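Local atomic coordinates of SnoaL-like domain-containing protein (Novosphingobium aromaticivorans, PDB entry 2RFR), a protein that is of unknown function but has the NTF2-like, cystatin-type fold of the SnoaL-like family, whose cone-shaped domain often encloses a ligand pocket. Residues L43-D47 with W123-T128. Sequence-based numbering, arbitrary orientation. Where two conformers were deposited one is given.
Sequences LWVED and WTFRRT
Val45 and Thr128 touch where their CA atoms are 8.3 Å apart; Trp44 and Phe125 are equally spaced in the backbone register, and no hydrogen bond links the two backbones. Segment 123-128 is extended throughout, while 43-47 has a short strand around Trp44 and Val45, and the chain turns a corner at Glu46 and Asp47. Side chains therefore make the contact. Val45 meets Arg126 almost at right angles: its CG1 sits over one face of the guanidinium, toward the rim, 3.6 Å from Arg126 NH2, and the same methyl also reaches Thr128 CG2 at 4.0 Å. Arg126 gets there on a chain extended from CG to NE. In the plane of the guanidinium, at its edge, a water accepts from Arg126 NH1 (3.1 Å) and donates to Asp47 OD1 (2.8 Å), bridging two opposite charges too far apart for a salt bridge. At the other end the six-membered rings of Trp44 and Trp123, planes at 27°, are slid so far apart that they barely overlap, Trp44 CZ2 coming 4.1 Å from Trp123 CZ3. Between the segments runs strand 131-141: Ala134 makes backbone hydrogen bonds with Leu43 and Val45, Val135 with Thr124. Helix 5-33 packs on Leu43, Trp44 and Phe125 over the curved sheet, the NTF2-like fold.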
loop_
_atom_site.group_PDB
_atom_site.type_symbol
_atom_site.label_atom_id
_atom_site.label_comp_id
_atom_site.label_asym_id
_atom_site.label_seq_id
_atom_site.Cartn_x
_atom_site.Cartn_y
_atom_site.Cartn_z
ATOM N N LEU A 43 13.710 3.099 13.764
ATOM C CA LEU A 43 12.297 3.407 13.606
ATOM C C LEU A 43 11.553 3.424 14.944
ATOM O O LEU A 43 10.484 4.044 15.016
ATOM C CB LEU A 43 11.651 2.398 12.665
ATOM C CG LEU A 43 12.219 2.287 11.244
ATOM C CD1 LEU A 43 11.527 1.103 10.533
ATOM C CD2 LEU A 43 12.020 3.583 10.451
ATOM N N TRP A 44 12.087 2.700 15.933
ATOM C CA TRP A 44 11.545 2.628 17.270
ATOM C C TRP A 44 12.219 3.581 18.214
ATOM O O TRP A 44 13.364 3.973 18.038
ATOM C CB TRP A 44 11.763 1.214 17.841
ATOM C CG TRP A 44 10.735 0.143 17.463
ATOM C CD1 TRP A 44 9.712 -0.308 18.203
ATOM C CD2 TRP A 44 10.741 -0.650 16.227
ATOM N NE1 TRP A 44 9.075 -1.312 17.547
ATOM C CE2 TRP A 44 9.694 -1.556 16.341
ATOM C CE3 TRP A 44 11.553 -0.707 15.098
ATOM C CZ2 TRP A 44 9.410 -2.495 15.352
ATOM C CZ3 TRP A 44 11.257 -1.636 14.105
ATOM C CH2 TRP A 44 10.203 -2.523 14.253
ATOM N N VAL A 45 11.490 3.913 19.273
ATOM C CA VAL A 45 12.074 4.523 20.497
ATOM C C VAL A 45 13.129 3.585 21.048
ATOM O O VAL A 45 13.165 2.375 20.763
ATOM C CB VAL A 45 10.991 4.900 21.521
ATOM C CG1 VAL A 45 10.007 5.921 20.927
ATOM C CG2 VAL A 45 10.291 3.681 22.100
ATOM N N GLU A 46 14.007 4.132 21.893
ATOM C CA GLU A 46 15.136 3.341 22.380
ATOM C C GLU A 46 14.737 2.037 23.045
ATOM O O GLU A 46 15.385 1.022 22.843
ATOM C CB GLU A 46 15.984 4.156 23.400
ATOM C CG GLU A 46 17.069 3.310 24.119
ATOM C CD GLU A 46 18.099 2.664 23.188
ATOM O OE1 GLU A 46 18.504 3.296 22.210
ATOM O OE2 GLU A 46 18.506 1.505 23.435
ATOM N N ASP A 47 13.691 2.094 23.857
ATOM C CA ASP A 47 13.197 0.911 24.548
ATOM C C ASP A 47 11.959 0.288 23.874
ATOM O O ASP A 47 11.134 -0.364 24.492
ATOM C CB ASP A 47 12.915 1.239 26.013
ATOM C CG ASP A 47 11.801 2.191 26.218
ATOM O OD1 ASP A 47 11.404 2.875 25.260
ATOM O OD2 ASP A 47 11.388 2.359 27.419
ATOM N N TRP A 123 0.623 -1.700 15.407
ATOM C CA TRP A 123 1.747 -0.833 15.762
ATOM C C TRP A 123 1.237 0.292 16.636
ATOM O O TRP A 123 0.152 0.810 16.397
ATOM C CB TRP A 123 2.311 -0.197 14.525
ATOM C CG TRP A 123 2.932 -1.010 13.457
ATOM C CD1 TRP A 123 2.296 -1.804 12.546
ATOM C CD2 TRP A 123 4.313 -1.002 13.081
ATOM N NE1 TRP A 123 3.202 -2.287 11.660
ATOM C CE2 TRP A 123 4.442 -1.786 11.919
ATOM C CE3 TRP A 123 5.442 -0.411 13.599
ATOM C CZ2 TRP A 123 5.651 -1.980 11.297
ATOM C CZ3 TRP A 123 6.650 -0.579 12.956
ATOM C CH2 TRP A 123 6.737 -1.326 11.801
ATOM N N THR A 124 2.016 0.692 17.608
ATOM C CA THR A 124 1.814 1.915 18.362
ATOM C C THR A 124 2.987 2.826 18.164
ATOM O O THR A 124 4.112 2.376 17.934
ATOM C CB THR A 124 1.565 1.646 19.802
ATOM O OG1 THR A 124 2.714 1.058 20.366
ATOM C CG2 THR A 124 0.354 0.777 20.073
ATOM N N PHE A 125 2.726 4.136 18.272
ATOM C CA PHE A 125 3.720 5.171 18.004
ATOM C C PHE A 125 3.599 6.268 19.035
ATOM O O PHE A 125 2.545 6.483 19.630
ATOM C CB PHE A 125 3.512 5.787 16.616
ATOM C CG PHE A 125 3.493 4.814 15.485
ATOM C CD1 PHE A 125 2.345 4.193 15.156
ATOM C CD2 PHE A 125 4.630 4.473 14.803
ATOM C CE1 PHE A 125 2.310 3.265 14.127
ATOM C CE2 PHE A 125 4.628 3.526 13.765
ATOM C CZ PHE A 125 3.444 2.905 13.460
ATOM N N ARG A 126 4.667 7.042 19.145
ATOM C CA ARG A 126 4.583 8.288 19.897
ATOM C C ARG A 126 5.410 9.365 19.268
ATOM O O ARG A 126 6.375 9.132 18.589
ATOM C CB ARG A 126 4.888 8.080 21.343
ATOM C CG ARG A 126 6.256 7.887 21.680
ATOM C CD ARG A 126 6.362 8.081 23.224
ATOM N NE ARG A 126 7.714 7.830 23.591
ATOM C CZ ARG A 126 8.195 6.731 24.177
ATOM N NH1 ARG A 126 7.415 5.724 24.571
ATOM N NH2 ARG A 126 9.494 6.701 24.411
ATOM N N ARG A 127 4.979 10.586 19.529
ATOM C CA ARG A 127 5.674 11.757 19.032
ATOM C C ARG A 127 6.859 11.973 19.927
ATOM O O ARG A 127 6.682 12.178 21.095
ATOM C CB ARG A 127 4.734 12.974 19.094
ATOM C CG ARG A 127 5.288 14.199 18.368
ATOM C CD ARG A 127 4.464 15.462 18.752
ATOM N NE ARG A 127 3.022 15.282 18.522
ATOM C CZ ARG A 127 2.455 15.351 17.305
ATOM N NH1 ARG A 127 3.151 15.675 16.195
ATOM N NH2 ARG A 127 1.149 15.157 17.179
ATOM N N THR A 128 8.034 12.057 19.398
ATOM C CA THR A 128 9.239 12.354 20.164
ATOM C C THR A 128 9.761 13.669 19.667
ATOM O O THR A 128 9.340 14.151 18.633
ATOM C CB THR A 128 10.334 11.279 19.947
ATOM O OG1 THR A 128 11.030 11.487 18.701
ATOM C CG2 THR A 128 9.759 9.843 20.044
HETATM O O HOH W 1 8.592 2.993 25.539
#